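Local coordinates for protein extracellular ligand-binding receptor (Rhodopseudomonas palustris, PDB 4DQD) that probably serves as a periplasmic solute-binding protein for a transporter, capturing small aromatic acids such as 3-phenylpyruvic acid, at residues L288-T293 / A328-L333; A266-A271 / F284-W289; P92-A97 / W112-V117. One frame throughout, in Å; residues are numbered along the deposited sequence.

Contact 1 of 3, residues L288-T293 / A328-L333. With 3PY (3-hydroxypyruvic acid), chain E.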
loop_
_atom_site.group_PDB
_atom_site.type_symbol
_atom_site.label_atom_id
_atom_site.label_comp_id
_atom_site.label_asym_id
_atom_site.label_seq_id
_atom_site.Cartn_x
_atom_site.Cartn_y
_atom_site.Cartn_z
ATOM N N LEU A 288 -7.519 -3.195 2.703
ATOM C CA LEU A 288 -8.178 -4.243 3.492
ATOM C C LEU A 288 -9.275 -4.892 2.653
ATOM O O LEU A 288 -9.396 -6.111 2.592
ATOM C CB LEU A 288 -8.794 -3.653 4.762
ATOM C CG LEU A 288 -9.633 -4.612 5.611
ATOM C CD1 LEU A 288 -8.876 -5.909 5.937
ATOM C CD2 LEU A 288 -10.133 -3.936 6.898
ATOM N N TRP A 289 -10.075 -4.053 2.002
ATOM C CA TRP A 289 -11.175 -4.533 1.173
ATOM C C TRP A 289 -10.681 -5.510 0.100
ATOM O O TRP A 289 -11.228 -6.605 -0.035
ATOM C CB TRP A 289 -11.885 -3.329 0.525
ATOM C CG TRP A 289 -13.113 -3.672 -0.264
ATOM C CD1 TRP A 289 -13.192 -3.870 -1.616
ATOM C CD2 TRP A 289 -14.442 -3.837 0.245
ATOM N NE1 TRP A 289 -14.489 -4.145 -1.977
ATOM C CE2 TRP A 289 -15.275 -4.133 -0.853
ATOM C CE3 TRP A 289 -15.007 -3.762 1.524
ATOM C CZ2 TRP A 289 -16.650 -4.354 -0.711
ATOM C CZ3 TRP A 289 -16.370 -3.985 1.664
ATOM C CH2 TRP A 289 -17.174 -4.284 0.553
ATOM N N ASP A 290 -9.648 -5.122 -0.656
ATOM C CA ASP A 290 -9.163 -5.965 -1.752
ATOM C C ASP A 290 -8.539 -7.252 -1.196
ATOM O O ASP A 290 -8.621 -8.313 -1.824
ATOM C CB ASP A 290 -8.094 -5.241 -2.590
ATOM C CG ASP A 290 -8.660 -4.267 -3.625
ATOM O OD1 ASP A 290 -9.885 -4.242 -3.912
ATOM O OD2 ASP A 290 -7.825 -3.526 -4.187
ATOM N N SER A 291 -7.897 -7.157 -0.037
ATOM C CA SER A 291 -7.347 -8.359 0.594
ATOM C C SER A 291 -8.478 -9.338 0.891
ATOM O O SER A 291 -8.347 -10.545 0.685
ATOM C CB SER A 291 -6.606 -8.013 1.895
ATOM O OG SER A 291 -5.436 -7.249 1.629
HETATM N N MSE A 292 -9.591 -8.806 1.384
HETATM C CA MSE A 292 -10.761 -9.634 1.639
HETATM C C MSE A 292 -11.391 -10.192 0.374
HETATM O O MSE A 292 -11.989 -11.256 0.407
HETATM C CB MSE A 292 -11.777 -8.895 2.510
HETATM C CG MSE A 292 -11.388 -8.861 3.983
HETATM SE SE MSE A 292 -11.130 -10.640 4.792
HETATM C CE MSE A 292 -12.858 -11.424 4.321
ATOM N N THR A 293 -11.261 -9.488 -0.749
ATOM C CA THR A 293 -11.766 -10.034 -1.999
ATOM C C THR A 293 -11.048 -11.345 -2.305
ATOM O O THR A 293 -11.683 -12.335 -2.660
ATOM C CB THR A 293 -11.582 -9.060 -3.157
ATOM O OG1 THR A 293 -12.330 -7.867 -2.880
ATOM C CG2 THR A 293 -12.102 -9.685 -4.449
ATOM N N ALA A 328 -9.881 -8.062 -11.419
ATOM C CA ALA A 328 -9.799 -6.627 -11.240
ATOM C C ALA A 328 -10.027 -6.266 -9.777
ATOM O O ALA A 328 -11.095 -6.505 -9.214
ATOM C CB ALA A 328 -10.789 -5.893 -12.144
ATOM N N LEU A 329 -8.991 -5.697 -9.172
ATOM C CA LEU A 329 -9.068 -5.143 -7.826
ATOM C C LEU A 329 -8.959 -3.627 -7.921
ATOM O O LEU A 329 -8.584 -3.080 -8.964
ATOM C CB LEU A 329 -7.914 -5.665 -6.975
ATOM C CG LEU A 329 -7.907 -7.172 -6.717
ATOM C CD1 LEU A 329 -6.630 -7.550 -5.966
ATOM C CD2 LEU A 329 -9.144 -7.597 -5.924
ATOM N N ASN A 330 -9.277 -2.939 -6.831
ATOM C CA ASN A 330 -9.048 -1.500 -6.793
ATOM C C ASN A 330 -7.570 -1.181 -6.972
ATOM O O ASN A 330 -7.205 -0.123 -7.485
ATOM C CB ASN A 330 -9.560 -0.940 -5.475
ATOM C CG ASN A 330 -11.065 -0.898 -5.425
ATOM O OD1 ASN A 330 -11.667 0.060 -5.907
ATOM N ND2 ASN A 330 -11.689 -1.944 -4.866
ATOM N N ASN A 331 -6.726 -2.119 -6.557
ATOM C CA ASN A 331 -5.287 -1.962 -6.685
ATOM C C ASN A 331 -4.716 -2.307 -8.053
ATOM O O ASN A 331 -3.539 -2.049 -8.307
ATOM C CB ASN A 331 -4.581 -2.799 -5.621
ATOM C CG ASN A 331 -4.435 -2.060 -4.309
ATOM O OD1 ASN A 331 -3.519 -1.246 -4.145
ATOM N ND2 ASN A 331 -5.325 -2.347 -3.359
ATOM N N GLY A 332 -5.536 -2.864 -8.942
ATOM C CA GLY A 332 -5.082 -3.168 -10.288
ATOM C C GLY A 332 -5.534 -4.533 -10.789
ATOM O O GLY A 332 -6.369 -5.183 -10.167
ATOM N N LEU A 333 -4.967 -4.967 -11.914
ATOM C CA LEU A 333 -5.333 -6.254 -12.503
ATOM C C LEU A 333 -4.399 -7.321 -11.956
ATOM O O LEU A 333 -3.202 -7.306 -12.245
ATOM C CB LEU A 333 -5.231 -6.191 -14.025
ATOM C CG LEU A 333 -5.536 -7.498 -14.752
ATOM C CD1 LEU A 333 -6.978 -7.909 -14.518
ATOM C CD2 LEU A 333 -5.263 -7.306 -16.237
HETATM C C1 3PY E . -14.704 -7.814 -0.844
HETATM O O1 3PY E . -13.617 -7.320 -0.446
HETATM O O2 3PY E . -14.869 -8.136 -2.054
HETATM C C2 3PY E . -15.792 -8.010 0.147
HETATM O O3 3PY E . -16.906 -8.365 -0.214
HETATM C C3 3PY E . -15.476 -7.814 1.582
HETATM O O4 3PY E . -15.070 -9.047 2.059
#
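Asp290, on helix 284-305, faces the type I beta turn from Leu329 to Gly332, its CA lying 6.1 Å from the CA of Leu329. The turn closes a small antiparallel hairpin, in which backbone hydrogen bonds run both ways between Leu329 and Gly332. How a turn can cage a carboxylate is plain from the side chains. With CG anti to the carbonyl carbon (chi1 -81°), Asp290 sends its two oxygens to successive asparagines. OD1 of Asp290 accepts an almost straight hydrogen bond (173°) from Asn330 ND2 at 3.1 Å, met on the syn side and nearly in the plane of the donating amide; the backbone N of Asn330 adds a weak bond to the same oxygen. OD2 of Asp290 takes two hydrogen bonds from one residue: Asn331 N comes in nearly along the C-O axis at 3.0 Å, and Asn331 ND2 arrives on the anti side at 2.9 Å, its amide turned 70° from the carboxylate. Asn331 ND2 is also hydrogen-bonded to ND1 of His287, which lies about one helical turn before Asp290. Beyond this cluster, Thr293 CG2 rests against Leu329 CD2 at 3.9 Å. An adjoining flank of the helix holds 3-hydroxypyruvic acid: Thr293 OG1 donates to its O2 at 2.7 Å, while its O1 lies over one face of the Trp289 ring and 2.5 Å from Trp289 O, where an acid group probably supplies a proton. A buried carboxylate met by four N-H groups of two asparagines is likely to stay ionised, its negative charge stabilised by the donors of the turn it ties to the helix.

Contact 2 of 3, residues A266-A271 / F284-W289. With 3PY (3-hydroxypyruvic acid), chain E; PPY (3-phenylpyruvic acid), chain B.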
loop_
_atom_site.group_PDB
_atom_site.type_symbol
_atom_site.label_atom_id
_atom_site.label_comp_id
_atom_site.label_asym_id
_atom_site.label_seq_id
_atom_site.Cartn_x
_atom_site.Cartn_y
_atom_site.Cartn_z
ATOM N N ALA A 266 -16.864 1.320 -6.656
ATOM C CA ALA A 266 -18.229 1.605 -6.223
ATOM C C ALA A 266 -18.684 0.660 -5.110
ATOM O O ALA A 266 -19.313 1.100 -4.147
ATOM C CB ALA A 266 -19.193 1.537 -7.408
ATOM N N ARG A 267 -18.386 -0.633 -5.258
ATOM C CA ARG A 267 -18.735 -1.636 -4.244
ATOM C C ARG A 267 -18.159 -1.240 -2.901
ATOM O O ARG A 267 -18.839 -1.274 -1.868
ATOM C CB ARG A 267 -18.116 -2.999 -4.573
ATOM C CG ARG A 267 -18.785 -3.829 -5.617
ATOM C CD ARG A 267 -18.142 -5.219 -5.626
ATOM N NE ARG A 267 -18.599 -6.062 -4.519
ATOM C CZ ARG A 267 -17.802 -6.667 -3.639
ATOM N NH1 ARG A 267 -16.485 -6.510 -3.697
ATOM N NH2 ARG A 267 -18.327 -7.420 -2.677
ATOM N N PHE A 268 -16.871 -0.913 -2.920
ATOM C CA PHE A 268 -16.169 -0.562 -1.704
ATOM C C PHE A 268 -16.720 0.726 -1.109
ATOM O O PHE A 268 -17.063 0.783 0.069
ATOM C CB PHE A 268 -14.669 -0.435 -1.980
ATOM C CG PHE A 268 -13.911 0.243 -0.883
ATOM C CD1 PHE A 268 -13.839 -0.316 0.386
ATOM C CD2 PHE A 268 -13.264 1.444 -1.121
ATOM C CE1 PHE A 268 -13.137 0.323 1.404
ATOM C CE2 PHE A 268 -12.558 2.084 -0.116
ATOM C CZ PHE A 268 -12.486 1.521 1.149
ATOM N N VAL A 269 -16.805 1.767 -1.922
ATOM C CA VAL A 269 -17.288 3.047 -1.430
ATOM C C VAL A 269 -18.692 2.932 -0.828
ATOM O O VAL A 269 -18.945 3.452 0.261
ATOM C CB VAL A 269 -17.260 4.118 -2.530
ATOM C CG1 VAL A 269 -17.954 5.392 -2.051
ATOM C CG2 VAL A 269 -15.822 4.399 -2.947
ATOM N N ASP A 270 -19.594 2.238 -1.520
ATOM C CA ASP A 270 -20.963 2.084 -1.022
ATOM C C ASP A 270 -21.027 1.345 0.319
ATOM O O ASP A 270 -21.767 1.745 1.220
ATOM C CB ASP A 270 -21.848 1.380 -2.056
ATOM C CG ASP A 270 -22.078 2.227 -3.298
ATOM O OD1 ASP A 270 -21.787 3.438 -3.248
ATOM O OD2 ASP A 270 -22.548 1.682 -4.320
ATOM N N ALA A 271 -20.262 0.263 0.443
ATOM C CA ALA A 271 -20.234 -0.504 1.683
ATOM C C ALA A 271 -19.623 0.315 2.816
ATOM O O ALA A 271 -20.108 0.294 3.953
ATOM C CB ALA A 271 -19.453 -1.802 1.483
ATOM N N PHE A 284 -6.673 3.955 1.441
ATOM C CA PHE A 284 -6.001 2.947 2.256
ATOM C C PHE A 284 -6.929 1.877 2.805
ATOM O O PHE A 284 -6.508 0.742 3.030
ATOM C CB PHE A 284 -5.104 3.613 3.306
ATOM C CG PHE A 284 -3.988 4.374 2.669
ATOM C CD1 PHE A 284 -4.054 5.750 2.539
ATOM C CD2 PHE A 284 -2.921 3.694 2.103
ATOM C CE1 PHE A 284 -3.040 6.439 1.890
ATOM C CE2 PHE A 284 -1.920 4.361 1.461
ATOM C CZ PHE A 284 -1.973 5.744 1.348
ATOM N N GLY A 285 -8.201 2.224 2.980
ATOM C CA GLY A 285 -9.180 1.250 3.424
ATOM C C GLY A 285 -9.347 0.156 2.387
ATOM O O GLY A 285 -9.698 -0.980 2.718
ATOM N N VAL A 286 -9.094 0.493 1.123
ATOM C CA VAL A 286 -9.332 -0.467 0.049
ATOM C C VAL A 286 -8.275 -1.557 0.057
ATOM O O VAL A 286 -8.473 -2.631 -0.519
ATOM C CB VAL A 286 -9.441 0.208 -1.355
ATOM C CG1 VAL A 286 -8.106 0.168 -2.104
ATOM C CG2 VAL A 286 -10.547 -0.466 -2.173
ATOM N N HIS A 287 -7.161 -1.312 0.743
ATOM C CA HIS A 287 -6.163 -2.371 0.858
ATOM C C HIS A 287 -6.645 -3.511 1.756
ATOM O O HIS A 287 -6.247 -4.660 1.575
ATOM C CB HIS A 287 -4.833 -1.800 1.322
ATOM C CG HIS A 287 -4.326 -0.705 0.445
ATOM N ND1 HIS A 287 -4.656 -0.613 -0.891
ATOM C CD2 HIS A 287 -3.506 0.344 0.703
ATOM C CE1 HIS A 287 -4.069 0.449 -1.416
ATOM N NE2 HIS A 287 -3.361 1.042 -0.474
ATOM N N LEU A 288 -7.519 -3.195 2.703
ATOM C CA LEU A 288 -8.178 -4.243 3.492
ATOM C C LEU A 288 -9.275 -4.892 2.653
ATOM O O LEU A 288 -9.396 -6.111 2.592
ATOM C CB LEU A 288 -8.794 -3.653 4.762
ATOM C CG LEU A 288 -9.633 -4.612 5.611
ATOM C CD1 LEU A 288 -8.876 -5.909 5.937
ATOM C CD2 LEU A 288 -10.133 -3.936 6.898
ATOM N N TRP A 289 -10.075 -4.053 2.002
ATOM C CA TRP A 289 -11.175 -4.533 1.173
ATOM C C TRP A 289 -10.681 -5.510 0.100
ATOM O O TRP A 289 -11.228 -6.605 -0.035
ATOM C CB TRP A 289 -11.885 -3.329 0.525
ATOM C CG TRP A 289 -13.113 -3.672 -0.264
ATOM C CD1 TRP A 289 -13.192 -3.870 -1.616
ATOM C CD2 TRP A 289 -14.442 -3.837 0.245
ATOM N NE1 TRP A 289 -14.489 -4.145 -1.977
ATOM C CE2 TRP A 289 -15.275 -4.133 -0.853
ATOM C CE3 TRP A 289 -15.007 -3.762 1.524
ATOM C CZ2 TRP A 289 -16.650 -4.354 -0.711
ATOM C CZ3 TRP A 289 -16.370 -3.985 1.664
ATOM C CH2 TRP A 289 -17.174 -4.284 0.553
HETATM C C1 3PY E . -14.704 -7.814 -0.844
HETATM O O1 3PY E . -13.617 -7.320 -0.446
HETATM O O2 3PY E . -14.869 -8.136 -2.054
HETATM C C2 3PY E . -15.792 -8.010 0.147
HETATM O O3 3PY E . -16.906 -8.365 -0.214
HETATM C C3 3PY E . -15.476 -7.814 1.582
HETATM O O4 3PY E . -15.070 -9.047 2.059
HETATM C C1 PPY B . 5.046 2.237 4.229
HETATM O O1 PPY B . 4.873 3.437 4.575
HETATM O O2 PPY B . 5.871 1.482 4.745
HETATM C C2 PPY B . 4.262 1.703 3.124
HETATM O O3 PPY B . 4.362 0.502 2.852
HETATM C C3 PPY B . 3.460 2.767 2.472
HETATM C "C1'" PPY B . 2.359 2.331 1.588
HETATM C "C2'" PPY B . 2.182 2.939 0.374
HETATM C "C3'" PPY B . 1.073 2.518 -0.525
HETATM C "C4'" PPY B . 0.209 1.530 -0.129
HETATM C "C5'" PPY B . 0.405 0.893 1.203
HETATM C "C6'" PPY B . 1.421 1.268 2.026
HETATM O O HOH W 1 -14.639 -4.393 -4.820
#
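Phe268 and Trp289 pack two helices of a periplasmic binding protein fold, 260-275 and 284-305; the axes of segments 266-271 and 284-289 lie at 105° and come within 10.8 Å. The two rings meet obliquely, planes 54° apart. Because CG of Phe268 is anti to its own backbone N (chi1 166°), the phenyl reaches past the indole toward the start of helix 284-305, where Val286 CG2 lies over its face, 3.8 Å from the ring centroid. CZ of Phe268 presses on Gly285, where a CB would sit tight. The base of the same side chain covers the indole: Phe268 CB makes a CH-pi contact 3.7 Å from the centroid of the five-membered ring of Trp289. At the six-membered end, Ala271 CB touches Trp289 CH2 at 3.5 Å. A leucine in place of Trp289 would probably leave Phe268 CB without its aromatic face and open a gap beside Ala271. Trp289 CZ2 also lies over one face of the Arg267 guanidinium, which meets 3-hydroxypyruvic acid edge-on: NH1 donates to O2 at 2.8 Å and NH2 to O3 at 3.0 Å. One water accepts from both Arg267 NH1 and Trp289 NE1, 2.9 Å from the latter atom.

Contact 3 of 3, residues P92-A97 / W112-V117. With PPY (3-phenylpyruvic acid), chain B.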
loop_
_atom_site.group_PDB
_atom_site.type_symbol
_atom_site.label_atom_id
_atom_site.label_comp_id
_atom_site.label_asym_id
_atom_site.label_seq_id
_atom_site.Cartn_x
_atom_site.Cartn_y
_atom_site.Cartn_z
ATOM N N PRO A 92 -2.009 -17.945 6.256
ATOM C CA PRO A 92 -1.794 -16.917 5.226
ATOM C C PRO A 92 -1.814 -15.503 5.814
ATOM O O PRO A 92 -2.620 -15.192 6.699
ATOM C CB PRO A 92 -2.961 -17.121 4.251
ATOM C CG PRO A 92 -3.953 -17.986 4.979
ATOM C CD PRO A 92 -3.233 -18.740 6.053
ATOM N N LEU A 93 -0.912 -14.666 5.319
ATOM C CA LEU A 93 -0.832 -13.266 5.703
ATOM C C LEU A 93 -1.134 -12.397 4.496
ATOM O O LEU A 93 -0.449 -12.489 3.479
ATOM C CB LEU A 93 0.589 -12.944 6.179
ATOM C CG LEU A 93 0.879 -11.468 6.472
ATOM C CD1 LEU A 93 0.031 -10.965 7.634
ATOM C CD2 LEU A 93 2.377 -11.264 6.755
HETATM N N MSE A 94 -2.133 -11.530 4.622
HETATM C CA MSE A 94 -2.419 -10.543 3.574
HETATM C C MSE A 94 -1.850 -9.236 4.055
HETATM O O MSE A 94 -2.438 -8.588 4.911
HETATM C CB MSE A 94 -3.936 -10.379 3.409
HETATM C CG MSE A 94 -4.736 -11.681 3.405
HETATM SE SE MSE A 94 -4.242 -12.992 2.023
HETATM C CE MSE A 94 -4.790 -11.930 0.492
ATOM N N THR A 95 -0.692 -8.843 3.540
ATOM C CA THR A 95 -0.110 -7.599 4.021
ATOM C C THR A 95 -0.764 -6.438 3.299
ATOM O O THR A 95 -1.171 -6.569 2.149
ATOM C CB THR A 95 1.420 -7.553 3.871
ATOM O OG1 THR A 95 1.911 -6.339 4.463
ATOM C CG2 THR A 95 1.847 -7.601 2.407
HETATM N N MSE A 96 -0.891 -5.307 3.988
HETATM C CA MSE A 96 -1.496 -4.125 3.373
HETATM C C MSE A 96 -0.461 -3.067 3.020
HETATM O O MSE A 96 -0.814 -1.967 2.592
HETATM C CB MSE A 96 -2.600 -3.541 4.267
HETATM C CG MSE A 96 -3.762 -4.500 4.452
HETATM SE SE MSE A 96 -5.153 -3.769 5.599
HETATM C CE MSE A 96 -4.204 -3.745 7.337
ATOM N N ALA A 97 0.818 -3.409 3.181
ATOM C CA ALA A 97 1.914 -2.477 2.898
ATOM C C ALA A 97 2.481 -2.642 1.477
ATOM O O ALA A 97 2.004 -3.478 0.707
ATOM C CB ALA A 97 3.009 -2.618 3.953
ATOM N N TRP A 112 3.627 -17.938 2.235
ATOM C CA TRP A 112 2.415 -17.723 3.032
ATOM C C TRP A 112 1.863 -16.303 2.941
ATOM O O TRP A 112 0.854 -15.985 3.566
ATOM C CB TRP A 112 2.678 -18.098 4.506
ATOM C CG TRP A 112 2.856 -19.564 4.657
ATOM C CD1 TRP A 112 4.033 -20.255 4.621
ATOM C CD2 TRP A 112 1.820 -20.542 4.805
ATOM N NE1 TRP A 112 3.793 -21.608 4.749
ATOM C CE2 TRP A 112 2.440 -21.805 4.856
ATOM C CE3 TRP A 112 0.426 -20.467 4.895
ATOM C CZ2 TRP A 112 1.718 -22.986 5.011
ATOM C CZ3 TRP A 112 -0.293 -21.641 5.042
ATOM C CH2 TRP A 112 0.354 -22.885 5.099
ATOM N N VAL A 113 2.517 -15.455 2.160
ATOM C CA VAL A 113 2.178 -14.036 2.156
ATOM C C VAL A 113 1.587 -13.595 0.825
ATOM O O VAL A 113 2.099 -13.957 -0.234
ATOM C CB VAL A 113 3.433 -13.186 2.463
ATOM C CG1 VAL A 113 3.074 -11.696 2.528
ATOM C CG2 VAL A 113 4.068 -13.647 3.762
ATOM N N TYR A 114 0.520 -12.799 0.883
ATOM C CA TYR A 114 -0.059 -12.187 -0.323
ATOM C C TYR A 114 -0.138 -10.686 -0.141
ATOM O O TYR A 114 -0.096 -10.195 0.989
ATOM C CB TYR A 114 -1.441 -12.779 -0.624
ATOM C CG TYR A 114 -1.322 -14.231 -1.011
ATOM C CD1 TYR A 114 -0.980 -14.589 -2.314
ATOM C CD2 TYR A 114 -1.465 -15.236 -0.063
ATOM C CE1 TYR A 114 -0.837 -15.912 -2.670
ATOM C CE2 TYR A 114 -1.314 -16.562 -0.408
ATOM C CZ TYR A 114 -1.000 -16.894 -1.709
ATOM O OH TYR A 114 -0.844 -18.211 -2.047
ATOM N N LYS A 115 -0.249 -9.953 -1.248
ATOM C CA LYS A 115 -0.032 -8.508 -1.184
ATOM C C LYS A 115 -0.803 -7.788 -2.274
ATOM O O LYS A 115 -0.412 -7.827 -3.438
ATOM C CB LYS A 115 1.470 -8.234 -1.321
ATOM C CG LYS A 115 1.883 -6.769 -1.229
ATOM C CD LYS A 115 3.410 -6.677 -1.255
ATOM C CE LYS A 115 3.882 -5.246 -1.236
ATOM N NZ LYS A 115 3.582 -4.580 -2.544
ATOM N N VAL A 116 -1.902 -7.130 -1.907
ATOM C CA VAL A 116 -2.720 -6.450 -2.912
ATOM C C VAL A 116 -2.178 -5.107 -3.411
ATOM O O VAL A 116 -2.536 -4.682 -4.501
ATOM C CB VAL A 116 -4.185 -6.240 -2.454
ATOM C CG1 VAL A 116 -4.860 -7.581 -2.214
ATOM C CG2 VAL A 116 -4.247 -5.349 -1.214
ATOM N N VAL A 117 -1.349 -4.417 -2.623
ATOM C CA VAL A 117 -0.799 -3.147 -3.099
ATOM C C VAL A 117 0.299 -3.458 -4.114
ATOM O O VAL A 117 1.146 -4.300 -3.857
ATOM C CB VAL A 117 -0.184 -2.329 -1.952
ATOM C CG1 VAL A 117 0.532 -1.084 -2.512
ATOM C CG2 VAL A 117 -1.271 -1.936 -0.946
HETATM C C1 PPY B . 5.046 2.237 4.229
HETATM O O1 PPY B . 4.873 3.437 4.575
HETATM O O2 PPY B . 5.871 1.482 4.745
HETATM C C2 PPY B . 4.262 1.703 3.124
HETATM O O3 PPY B . 4.362 0.502 2.852
HETATM C C3 PPY B . 3.460 2.767 2.472
HETATM C "C1'" PPY B . 2.359 2.331 1.588
HETATM C "C2'" PPY B . 2.182 2.939 0.374
HETATM C "C3'" PPY B . 1.073 2.518 -0.525
HETATM C "C4'" PPY B . 0.209 1.530 -0.129
HETATM C "C5'" PPY B . 0.405 0.893 1.203
HETATM C "C6'" PPY B . 1.421 1.268 2.026
HETATM O O HOH W 2 -2.918 -8.165 0.677
HETATM O O HOH W 3 -0.479 -4.802 0.148
#
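Thr95 O receives hydrogen bonds from two waters, each 2.8 Å away, which span the gap to segment 112-117 where direct pairing ends. One of the waters accepts from Val116 N; the other accepts from Val117 N and also donates to Ala97 O, so water replaces the next rungs of a parallel sheet. Upstream, the pairing is direct: Leu93 N donates to Trp112 O at 2.8 Å, Tyr114 N to Leu93 O at 2.8 Å, and Thr95 N to Tyr114 O at 2.9 Å. The strand axes cross at -30°. On the face carrying Met94 and Tyr114, the selenomethionine is bent at chi2 and chi3, which brings its CE to 3.6 Å from Tyr114 CB and its SE obliquely beside the phenol, a Met-aromatic contact. Leu93, Val113, Thr95 and Lys115 occupy the other face. There Thr95 CG2 lies alongside Lys115 CG, both side chains pointing the same way. Lys115 runs extended until its last torsion (chi4 -71°), which turns NZ to Val117 O at 2.8 Å, the donor standing above the carbonyl plane. Ala98 O and Asn119 OD1 also bind this ammonium group, so three oxygens probably stabilise the charge of this buried group. Past the strands, Met96, Ala97 and Val117 line the pocket of 3-phenylpyruvic acid; Val117 CG1 touches its ring atom C4' at 3.6 Å. Strand 113-115 is the outermost of a six-stranded mixed sheet, and strand 93-95 pairs on its other side with 69-71. Helix 311-321 covers Met94 and Tyr114 through Ile321, while helix 284-305 packs against Val116 through Ser291 and Leu294.

In the fold
Along the chain contact 3 comes first; contacts 2 and 1 follow, overlapping at Leu288 and Trp289. Contacts 1 and 2 have centres about 8 Å apart and share helix 284-305, contact 2 using the side toward helix 260-275, contact 1 the side toward the hairpin at 328-333; both touch 3-hydroxypyruvic acid. The centre of contact 3 is about 11 Å from that of contact 1 and about 16 Å from that of contact 2, but the loops after its strands still pack on this helix, Val117 against His287. Contacts 2 and 3 both touch 3-phenylpyruvic acid, and one helix connects the two ligand pockets with the edge of the six-stranded sheet.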